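Local coordinates for uncharacterized protein (Bacteroides ovatus, PDB 3P02), which is of unknown function but has a BT_3044-like C-terminal domain, built largely of one long antiparallel beta sheet, at residues A[192-197]-A[211-216]; A[271-276]-A[290-295]; A[151-156]-A[185-190]. All blocks are in the same frame, centred on the assembly; numbering follows the deposited sequence. Where two conformers were deposited one is given.

Contact 1 of 3, residues A[192-197]-A[211-216]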
loop_
_atom_site.group_PDB
_atom_site.type_symbol
_atom_site.label_atom_id
_atom_site.label_comp_id
_atom_site.label_asym_id
_atom_site.label_seq_id
_atom_site.Cartn_x
_atom_site.Cartn_y
_atom_site.Cartn_z
ATOM N N ILE A 192 -14.146 -4.137 2.321
ATOM C CA ILE A 192 -13.690 -5.364 1.654
ATOM C C ILE A 192 -12.173 -5.278 1.471
ATOM O O ILE A 192 -11.643 -4.243 1.028
ATOM C CB ILE A 192 -14.401 -5.600 0.280
ATOM C CG1 ILE A 192 -15.950 -5.717 0.455
ATOM C CG2 ILE A 192 -13.815 -6.856 -0.460
ATOM C CD1 ILE A 192 -16.693 -5.670 -0.909
ATOM N N VAL A 193 -11.494 -6.364 1.847
ATOM C CA VAL A 193 -10.058 -6.524 1.684
ATOM C C VAL A 193 -9.799 -7.859 0.999
ATOM O O VAL A 193 -10.718 -8.640 0.792
ATOM C CB VAL A 193 -9.307 -6.475 3.067
ATOM C CG1 VAL A 193 -9.508 -5.138 3.800
ATOM C CG2 VAL A 193 -9.696 -7.657 3.956
ATOM N N PHE A 194 -8.542 -8.132 0.690
ATOM C CA PHE A 194 -8.170 -9.479 0.270
ATOM C C PHE A 194 -6.789 -9.791 0.787
ATOM O O PHE A 194 -5.989 -8.886 1.023
ATOM C CB PHE A 194 -8.210 -9.686 -1.246
ATOM C CG PHE A 194 -7.241 -8.848 -2.033
ATOM C CD1 PHE A 194 -5.933 -9.289 -2.263
ATOM C CD2 PHE A 194 -7.638 -7.628 -2.579
ATOM C CE1 PHE A 194 -5.044 -8.521 -3.035
ATOM C CE2 PHE A 194 -6.740 -6.848 -3.322
ATOM C CZ PHE A 194 -5.455 -7.304 -3.553
ATOM N N PHE A 195 -6.520 -11.064 0.972
ATOM C CA PHE A 195 -5.188 -11.533 1.281
ATOM C C PHE A 195 -4.929 -12.633 0.269
ATOM O O PHE A 195 -5.844 -12.998 -0.483
ATOM C CB PHE A 195 -5.053 -12.002 2.742
ATOM C CG PHE A 195 -5.845 -13.241 3.102
ATOM C CD1 PHE A 195 -7.205 -13.156 3.427
ATOM C CD2 PHE A 195 -5.243 -14.493 3.090
ATOM C CE1 PHE A 195 -7.954 -14.314 3.700
ATOM C CE2 PHE A 195 -5.986 -15.652 3.413
ATOM C CZ PHE A 195 -7.327 -15.543 3.718
ATOM N N TYR A 196 -3.725 -13.200 0.276
ATOM C CA TYR A 196 -3.437 -14.298 -0.636
ATOM C C TYR A 196 -3.328 -15.625 0.112
ATOM O O TYR A 196 -2.626 -15.709 1.116
ATOM C CB TYR A 196 -2.109 -14.066 -1.390
ATOM C CG TYR A 196 -2.041 -12.764 -2.156
ATOM C CD1 TYR A 196 -2.843 -12.547 -3.275
ATOM C CD2 TYR A 196 -1.170 -11.748 -1.762
ATOM C CE1 TYR A 196 -2.788 -11.338 -3.981
ATOM C CE2 TYR A 196 -1.074 -10.558 -2.482
ATOM C CZ TYR A 196 -1.885 -10.357 -3.588
ATOM O OH TYR A 196 -1.772 -9.174 -4.267
ATOM N N ALA A 197 -3.969 -16.661 -0.418
ATOM C CA ALA A 197 -3.833 -17.996 0.119
ATOM C C ALA A 197 -2.452 -18.598 -0.263
ATOM O O ALA A 197 -1.766 -18.078 -1.162
ATOM C CB ALA A 197 -4.948 -18.887 -0.433
ATOM N N LYS A 211 -6.009 -14.879 -4.542
ATOM C CA LYS A 211 -6.748 -13.866 -3.784
ATOM C C LYS A 211 -7.979 -14.434 -3.062
ATOM O O LYS A 211 -8.834 -15.110 -3.660
ATOM C CB LYS A 211 -7.212 -12.753 -4.726
ATOM C CG LYS A 211 -6.068 -11.832 -5.164
ATOM C CD LYS A 211 -6.479 -10.869 -6.288
ATOM C CE LYS A 211 -7.503 -9.853 -5.821
ATOM N NZ LYS A 211 -8.011 -9.018 -6.952
ATOM N N VAL A 212 -8.060 -14.137 -1.762
ATOM C CA VAL A 212 -9.203 -14.516 -0.923
ATOM C C VAL A 212 -9.750 -13.229 -0.339
ATOM O O VAL A 212 -9.009 -12.483 0.311
ATOM C CB VAL A 212 -8.826 -15.540 0.172
ATOM C CG1 VAL A 212 -10.039 -15.807 1.069
ATOM C CG2 VAL A 212 -8.315 -16.841 -0.458
ATOM N N PHE A 213 -11.023 -12.955 -0.604
ATOM C CA PHE A 213 -11.665 -11.727 -0.173
ATOM C C PHE A 213 -12.339 -11.904 1.166
ATOM O O PHE A 213 -12.904 -12.965 1.450
ATOM C CB PHE A 213 -12.706 -11.292 -1.204
ATOM C CG PHE A 213 -12.156 -10.914 -2.565
ATOM C CD1 PHE A 213 -11.908 -11.891 -3.534
ATOM C CD2 PHE A 213 -11.851 -9.592 -2.864
ATOM C CE1 PHE A 213 -11.338 -11.548 -4.777
ATOM C CE2 PHE A 213 -11.301 -9.245 -4.109
ATOM C CZ PHE A 213 -11.057 -10.222 -5.058
ATOM N N LEU A 214 -12.288 -10.839 1.976
ATOM C CA LEU A 214 -12.957 -10.741 3.280
ATOM C C LEU A 214 -13.768 -9.500 3.322
ATOM O O LEU A 214 -13.249 -8.423 2.966
ATOM C CB LEU A 214 -11.937 -10.704 4.450
ATOM C CG LEU A 214 -11.146 -12.007 4.678
ATOM C CD1 LEU A 214 -9.917 -11.742 5.579
ATOM C CD2 LEU A 214 -12.061 -13.109 5.266
ATOM N N GLN A 215 -15.011 -9.620 3.774
ATOM C CA GLN A 215 -15.872 -8.455 3.941
ATOM C C GLN A 215 -16.237 -8.319 5.403
ATOM O O GLN A 215 -16.712 -9.282 6.000
ATOM C CB GLN A 215 -17.126 -8.564 3.064
ATOM C CG GLN A 215 -18.083 -7.373 3.200
ATOM C CD GLN A 215 -19.286 -7.537 2.306
ATOM O OE1 GLN A 215 -19.277 -8.316 1.351
ATOM N NE2 GLN A 215 -20.346 -6.800 2.584
ATOM N N PHE A 216 -15.993 -7.136 5.970
ATOM C CA PHE A 216 -16.318 -6.835 7.364
ATOM C C PHE A 216 -17.692 -6.196 7.392
ATOM O O PHE A 216 -17.833 -5.032 7.012
ATOM C CB PHE A 216 -15.249 -5.876 7.939
ATOM C CG PHE A 216 -13.890 -6.510 8.050
ATOM C CD1 PHE A 216 -13.038 -6.587 6.940
ATOM C CD2 PHE A 216 -13.467 -7.078 9.246
ATOM C CE1 PHE A 216 -11.785 -7.194 7.040
ATOM C CE2 PHE A 216 -12.194 -7.656 9.355
ATOM C CZ PHE A 216 -11.364 -7.727 8.237
#

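Contact 2 of 3, residues A[271-276]-A[290-295]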
loop_
_atom_site.group_PDB
_atom_site.type_symbol
_atom_site.label_atom_id
_atom_site.label_comp_id
_atom_site.label_asym_id
_atom_site.label_seq_id
_atom_site.Cartn_x
_atom_site.Cartn_y
_atom_site.Cartn_z
ATOM N N ASP A 271 -12.687 -18.126 12.938
ATOM C CA ASP A 271 -13.565 -19.011 12.180
ATOM C C ASP A 271 -13.285 -19.003 10.668
ATOM O O ASP A 271 -14.191 -19.166 9.854
ATOM C CB ASP A 271 -15.058 -18.709 12.458
ATOM C CG ASP A 271 -15.433 -18.802 13.913
ATOM O OD1 ASP A 271 -14.950 -19.729 14.589
ATOM O OD2 ASP A 271 -16.105 -17.892 14.393
ATOM N N ILE A 272 -12.012 -18.865 10.303
ATOM C CA ILE A 272 -11.595 -19.048 8.906
ATOM C C ILE A 272 -11.332 -20.543 8.740
ATOM O O ILE A 272 -10.612 -21.128 9.548
ATOM C CB ILE A 272 -10.341 -18.223 8.561
ATOM C CG1 ILE A 272 -10.628 -16.717 8.771
ATOM C CG2 ILE A 272 -9.910 -18.499 7.093
ATOM C CD1 ILE A 272 -9.299 -15.820 8.696
ATOM N N ASP A 273 -11.892 -21.142 7.702
ATOM C CA ASP A 273 -11.674 -22.568 7.431
ATOM C C ASP A 273 -12.038 -22.822 5.984
ATOM O O ASP A 273 -13.221 -22.857 5.646
ATOM C CB ASP A 273 -12.494 -23.465 8.385
ATOM C CG ASP A 273 -12.195 -24.954 8.290
ATOM O OD1 ASP A 273 -11.570 -25.380 7.286
ATOM O OD2 ASP A 273 -12.574 -25.686 9.217
ATOM N N PHE A 274 -11.019 -22.936 5.113
ATOM C CA PHE A 274 -11.329 -23.190 3.716
ATOM C C PHE A 274 -10.311 -24.053 3.043
ATOM O O PHE A 274 -9.105 -23.921 3.274
ATOM C CB PHE A 274 -11.495 -21.876 2.909
ATOM C CG PHE A 274 -10.251 -21.002 2.842
ATOM C CD1 PHE A 274 -9.291 -21.194 1.838
ATOM C CD2 PHE A 274 -10.023 -20.017 3.785
ATOM C CE1 PHE A 274 -8.138 -20.384 1.765
ATOM C CE2 PHE A 274 -8.891 -19.188 3.691
ATOM C CZ PHE A 274 -7.948 -19.391 2.691
ATOM N N ASP A 275 -10.802 -24.874 2.111
ATOM C CA ASP A 275 -9.950 -25.626 1.219
ATOM C C ASP A 275 -9.640 -24.781 -0.012
ATOM O O ASP A 275 -10.471 -23.983 -0.444
ATOM C CB ASP A 275 -10.618 -26.942 0.760
ATOM C CG ASP A 275 -10.769 -28.013 1.807
ATOM O OD1 ASP A 275 -10.046 -27.949 2.849
ATOM O OD2 ASP A 275 -11.534 -28.968 1.558
ATOM N N PHE A 276 -8.468 -25.015 -0.615
ATOM C CA PHE A 276 -8.093 -24.398 -1.882
ATOM C C PHE A 276 -7.032 -25.254 -2.493
ATOM O O PHE A 276 -6.405 -26.062 -1.801
ATOM C CB PHE A 276 -7.625 -22.944 -1.731
ATOM C CG PHE A 276 -6.225 -22.842 -1.198
ATOM C CD1 PHE A 276 -5.971 -22.948 0.172
ATOM C CD2 PHE A 276 -5.143 -22.657 -2.071
ATOM C CE1 PHE A 276 -4.659 -22.911 0.648
ATOM C CE2 PHE A 276 -3.835 -22.651 -1.593
ATOM C CZ PHE A 276 -3.599 -22.761 -0.238
ATOM N N ASN A 290 -5.660 -26.589 2.807
ATOM C CA ASN A 290 -6.673 -25.991 3.668
ATOM C C ASN A 290 -6.012 -24.939 4.537
ATOM O O ASN A 290 -4.873 -25.137 4.971
ATOM C CB ASN A 290 -7.330 -27.068 4.558
ATOM C CG ASN A 290 -8.286 -26.466 5.590
ATOM O OD1 ASN A 290 -7.886 -26.063 6.697
ATOM N ND2 ASN A 290 -9.574 -26.457 5.284
HETATM N N MSE A 291 -6.703 -23.838 4.785
HETATM C CA MSE A 291 -6.224 -22.837 5.755
HETATM C C MSE A 291 -7.286 -22.714 6.818
HETATM O O MSE A 291 -8.451 -22.525 6.478
HETATM C CB MSE A 291 -5.938 -21.474 5.090
HETATM C CG MSE A 291 -4.834 -21.630 4.035
HETATM SE SE MSE A 291 -4.130 -19.949 3.471
HETATM C CE MSE A 291 -3.020 -19.562 4.942
ATOM N N LYS A 292 -6.896 -22.859 8.084
ATOM C CA LYS A 292 -7.859 -22.795 9.194
ATOM C C LYS A 292 -7.313 -22.017 10.354
ATOM O O LYS A 292 -6.175 -22.217 10.779
ATOM C CB LYS A 292 -8.209 -24.233 9.661
ATOM C CG LYS A 292 -9.229 -24.310 10.805
ATOM C CD LYS A 292 -9.648 -25.761 11.083
ATOM C CE LYS A 292 -10.707 -25.849 12.179
ATOM N NZ LYS A 292 -12.012 -25.194 11.790
ATOM N N GLY A 293 -8.157 -21.211 10.943
ATOM C CA GLY A 293 -7.718 -20.459 12.115
ATOM C C GLY A 293 -8.223 -19.040 12.092
ATOM O O GLY A 293 -9.383 -18.790 11.759
ATOM N N GLY A 294 -7.340 -18.127 12.451
ATOM C CA GLY A 294 -7.695 -16.729 12.512
ATOM C C GLY A 294 -6.538 -15.805 12.253
ATOM O O GLY A 294 -5.414 -16.240 11.963
ATOM N N LEU A 295 -6.863 -14.512 12.254
ATOM C CA LEU A 295 -5.923 -13.416 12.006
ATOM C C LEU A 295 -6.125 -12.327 13.021
ATOM O O LEU A 295 -7.226 -12.179 13.538
ATOM C CB LEU A 295 -6.181 -12.824 10.616
ATOM C CG LEU A 295 -6.004 -13.799 9.427
ATOM C CD1 LEU A 295 -6.513 -13.173 8.122
ATOM C CD2 LEU A 295 -4.528 -14.197 9.249
HETATM O O HOH W 1 -11.499 -21.935 12.031
#

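Contact 3 of 3, residues A[151-156]-A[185-190]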
loop_
_atom_site.group_PDB
_atom_site.type_symbol
_atom_site.label_atom_id
_atom_site.label_comp_id
_atom_site.label_asym_id
_atom_site.label_seq_id
_atom_site.Cartn_x
_atom_site.Cartn_y
_atom_site.Cartn_z
ATOM N N PRO A 151 1.178 5.237 -3.982
ATOM C CA PRO A 151 0.010 5.297 -3.090
ATOM C C PRO A 151 -0.152 3.992 -2.301
ATOM O O PRO A 151 -0.033 2.884 -2.860
ATOM C CB PRO A 151 -1.182 5.516 -4.027
ATOM C CG PRO A 151 -0.718 5.021 -5.382
ATOM C CD PRO A 151 0.788 5.120 -5.412
ATOM N N ILE A 152 -0.409 4.130 -0.986
ATOM C CA ILE A 152 -0.654 3.014 -0.067
ATOM C C ILE A 152 -2.081 3.164 0.426
ATOM O O ILE A 152 -2.331 4.074 1.213
ATOM C CB ILE A 152 0.369 3.013 1.116
ATOM C CG1 ILE A 152 1.828 2.974 0.613
ATOM C CG2 ILE A 152 0.098 1.878 2.132
ATOM C CD1 ILE A 152 2.174 1.726 -0.292
ATOM N N LEU A 153 -3.003 2.322 -0.040
ATOM C CA LEU A 153 -4.380 2.414 0.419
ATOM C C LEU A 153 -4.499 1.827 1.829
ATOM O O LEU A 153 -3.796 0.858 2.155
ATOM C CB LEU A 153 -5.284 1.610 -0.521
ATOM C CG LEU A 153 -5.593 2.250 -1.869
ATOM C CD1 LEU A 153 -6.114 1.191 -2.824
ATOM C CD2 LEU A 153 -6.567 3.412 -1.701
ATOM N N PHE A 154 -5.427 2.372 2.634
ATOM C CA PHE A 154 -5.689 1.759 3.926
ATOM C C PHE A 154 -7.146 1.958 4.280
ATOM O O PHE A 154 -7.785 2.878 3.776
ATOM C CB PHE A 154 -4.767 2.277 5.054
ATOM C CG PHE A 154 -4.995 3.702 5.510
ATOM C CD1 PHE A 154 -4.525 4.773 4.757
ATOM C CD2 PHE A 154 -5.614 3.971 6.727
ATOM C CE1 PHE A 154 -4.637 6.082 5.225
ATOM C CE2 PHE A 154 -5.743 5.285 7.191
ATOM C CZ PHE A 154 -5.256 6.338 6.432
ATOM N N ASN A 155 -7.677 1.055 5.100
ATOM C CA ASN A 155 -9.021 1.260 5.618
ATOM C C ASN A 155 -8.956 0.795 7.095
ATOM O O ASN A 155 -7.864 0.511 7.593
ATOM C CB ASN A 155 -10.084 0.553 4.759
ATOM C CG ASN A 155 -9.932 -0.943 4.703
ATOM O OD1 ASN A 155 -9.389 -1.564 5.594
ATOM N ND2 ASN A 155 -10.453 -1.555 3.656
ATOM N N GLU A 156 -10.084 0.732 7.802
ATOM C CA GLU A 156 -10.084 0.324 9.212
ATOM C C GLU A 156 -9.542 -1.090 9.417
ATOM O O GLU A 156 -9.031 -1.401 10.493
ATOM C CB GLU A 156 -11.520 0.387 9.765
ATOM C CG GLU A 156 -11.642 -0.058 11.210
ATOM C CD GLU A 156 -13.024 0.012 11.823
ATOM O OE1 GLU A 156 -13.974 0.460 11.142
ATOM O OE2 GLU A 156 -13.156 -0.410 12.992
ATOM N N LEU A 185 -3.447 -7.543 4.482
ATOM C CA LEU A 185 -4.817 -7.402 3.998
ATOM C C LEU A 185 -4.813 -6.162 3.105
ATOM O O LEU A 185 -4.552 -5.053 3.586
ATOM C CB LEU A 185 -5.832 -7.287 5.172
ATOM C CG LEU A 185 -6.400 -8.631 5.710
ATOM C CD1 LEU A 185 -5.376 -9.720 5.844
ATOM C CD2 LEU A 185 -7.267 -8.444 6.972
ATOM N N ASN A 186 -4.993 -6.386 1.804
ATOM C CA ASN A 186 -4.999 -5.354 0.762
ATOM C C ASN A 186 -6.393 -4.787 0.628
ATOM O O ASN A 186 -7.359 -5.471 0.941
ATOM C CB ASN A 186 -4.523 -5.968 -0.528
ATOM C CG ASN A 186 -3.228 -6.716 -0.324
ATOM O OD1 ASN A 186 -2.209 -6.120 0.006
ATOM N ND2 ASN A 186 -3.287 -8.046 -0.305
ATOM N N VAL A 187 -6.505 -3.551 0.159
ATOM C CA VAL A 187 -7.777 -2.844 0.110
ATOM C C VAL A 187 -8.547 -2.985 -1.201
ATOM O O VAL A 187 -7.984 -2.780 -2.273
ATOM C CB VAL A 187 -7.489 -1.329 0.408
ATOM C CG1 VAL A 187 -8.749 -0.468 0.211
ATOM C CG2 VAL A 187 -6.922 -1.137 1.816
ATOM N N VAL A 188 -9.881 -3.211 -1.097
ATOM C CA VAL A 188 -10.786 -3.175 -2.242
ATOM C C VAL A 188 -11.720 -1.949 -2.040
ATOM O O VAL A 188 -11.838 -1.095 -2.921
ATOM C CB VAL A 188 -11.575 -4.502 -2.419
ATOM C CG1 VAL A 188 -12.399 -4.477 -3.706
ATOM C CG2 VAL A 188 -10.618 -5.720 -2.422
ATOM N N THR A 189 -12.425 -1.908 -0.889
ATOM C CA THR A 189 -13.314 -0.789 -0.538
ATOM C C THR A 189 -13.037 -0.405 0.920
ATOM O O THR A 189 -12.027 -0.845 1.486
ATOM C CB THR A 189 -14.801 -1.176 -0.746
ATOM O OG1 THR A 189 -15.152 -2.174 0.217
ATOM C CG2 THR A 189 -15.123 -1.667 -2.159
ATOM N N ASP A 190 -13.949 0.339 1.560
ATOM C CA ASP A 190 -13.734 0.641 2.973
ATOM C C ASP A 190 -13.993 -0.602 3.868
ATOM O O ASP A 190 -13.524 -0.613 5.004
ATOM C CB ASP A 190 -14.605 1.826 3.440
ATOM C CG ASP A 190 -16.117 1.636 3.324
ATOM O OD1 ASP A 190 -16.550 0.711 2.615
ATOM O OD2 ASP A 190 -16.860 2.498 3.828
HETATM O O HOH W 2 -12.881 1.160 6.757
#

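Contact 1 of 3, residues A[192-197]-A[211-216]
The carbonyl oxygen of F195 takes the N-H of V212, with V212 N 2.8 Å from F195 O and nearly in line with the C=O bond (N-H...O 170°). The CA of K211 leans on the same oxygen in a weaker CA-H...O contact. F195 N returns the bond to V212 O, and V193 and L214 repeat the exchange in both directions, giving two hydrogen-bonded pairs separated by the non-hydrogen-bonded pair of F194 and F213. On the face carrying F194, Y196, K211 and F213, the lysine lies across the F194 ring. Its chain bends at chi3 (67°), which sets CE over the middle of the ring, 3.7 Å from the F194 centroid, and puts NZ over the same face in a cation-pi contact, 4.6 Å from that centroid. Further back along the lysine, K211 CG sits 3.5 Å from Y196 CE1, the two side chains running side by side. F213 receives F194 CB over one face and I192 CG2 at its edge, while the F194 and F213 rings meet obliquely. The face bearing V193, F195, V212 and L214 is apolar. V212 CB lies over the F195 ring, offset toward its rim, and L214 CD1 approaches F195 CD1 to 3.7 Å; V193 CG2 meets the F216 ring at its edge, in plane, 3.8 Å from CE1. The aromatic packing continues into the surroundings, where F213 stacks on W233 and F216 on F157. Strands 182-187 and 228-234 flank the pair through backbone hydrogen bonds, F194 pairing with N186 and F213 with W233. Consecutive antiparallel strands laid next to one another in this way make an up-and-down beta meander, of which this pair is one hairpin with a long connection.

Contact 2 of 3, residues A[271-276]-A[290-295]
N290 and two aspartates make the polar centre of this strand pair: the amide nitrogen ND2 gives one N-H to D273 OD1 at 3.0 Å, almost perfectly straight (178°), and the other to D275 OD1 at 2.9 Å. Both acceptors lie close to the plane of the amide, so the two bonds fix its rotation, and each carboxylate is turned nearly perpendicular to it. D273 also forms the salt bridge, K292 NZ reaching OD2 of D273 at 2.7 Å from above the carboxylate plane. A bend at the end of the lysine chain (chi4 65°) folds the ammonium group back over the acid, where its charge probably offsets part of the negative charge gathered by the two aspartates. D275 spends its other oxygen, OD2, on the hydroxyl of Y244. A water donates to I272 O and accepts weakly from K292 NZ.

Backbone bonds run in antiparallel pairs, F274 with M291 and I272 with G293, the chain turning a corner at G293.

The apolar contacts lie on the other face. M291, present as selenomethionine, lays CB over one face of the F274 ring, 3.8 Å from CZ, and sends CG to 3.6 Å from F276 CE1. With the chain extended about CB-CG (chi2 -166°), SE lies oblique to both rings, a Met-aromatic contact with each. Past the corner, I272 CD1 meets L295 CD1 at 3.9 Å, the side chains crossing at about a right angle.

The pair belongs to the hairpin of strands 262-278 and 287-302. Strand 242-255 pairs with the first, through D273 and Y244; strand 166-170 pairs with the second, through N290 and T169, and its L166 packs against I272, M291 and L295. F178 of strand 176-178 touches F276 and M291.

Contact 3 of 3, residues A[151-156]-A[185-190]
L153 and V187 point at each other from their two strands and meet through their first side-chain carbons, L153 CB lying 3.8 Å from V187 CB. The valine splits its branches between the opposite backbone and the N155 side chain. With CG1 anti to the backbone N (chi1 173°), one methyl is directed to N155, V187 CG1 coming within 4.0 Å of ND2, while the other rests on the main chain, V187 CG2 being 3.7 Å from L153 O and 3.8 Å from F154 CA. The contact is thus a branched side chain laid against a strand, with no backbone hydrogen bond between the two segments. It marks a junction in the fold: strand 146-154 belongs to a mixed sheet, where I152 and F154 pair with strand 25-30, whereas strand 182-187 belongs to the long antiparallel sheet that the chain enters shortly after N155. N155, just past the end of strand 146-154, ties that end to the loop after strand 182-187. Its carboxamide stands between the backbone N and the carbonyl carbon (chi1 62°), a position from which ND2 reaches T189 O at 2.8 Å. The acceptor lies in the plane of the amide, and the donor in the plane of the carbonyl, with the N-H...O angle at 152°. On the other end of the same amide, OD1 accepts the N-H of F157, closing an Asx turn, so both ends of the flat group are held and its flip is settled. T189 is itself steadied by an ST turn, OG1 accepting from S191 N and also from I192 N. Beside the asparagine, a water accepts from E156 N at 3.0 Å and donates to D190 O at 2.6 Å, bridging the segments.

Contact 3 reaches the long antiparallel sheet through strand 182-187, the neighbour of strand 192-196 of contact 1; the two centres are about 11 Å apart. A short loop joins these strands, and F194 O lies 2.8 Å from N186 N, a probable hydrogen bond; V193 CG1 packs 3.7 Å from N155 ND2. Contact 2 sits further along the same sheet yet touches contact 1, its centre about 12 Å away: F195 CZ is 4.0 Å from F274 CE2, and A197 CA is 3.9 Å from M291 SE. Contacts 2 and 3, about 22 Å apart between centres, meet only through L295 and L185. No ligand or active site is known here, so the three describe packing and sheet architecture.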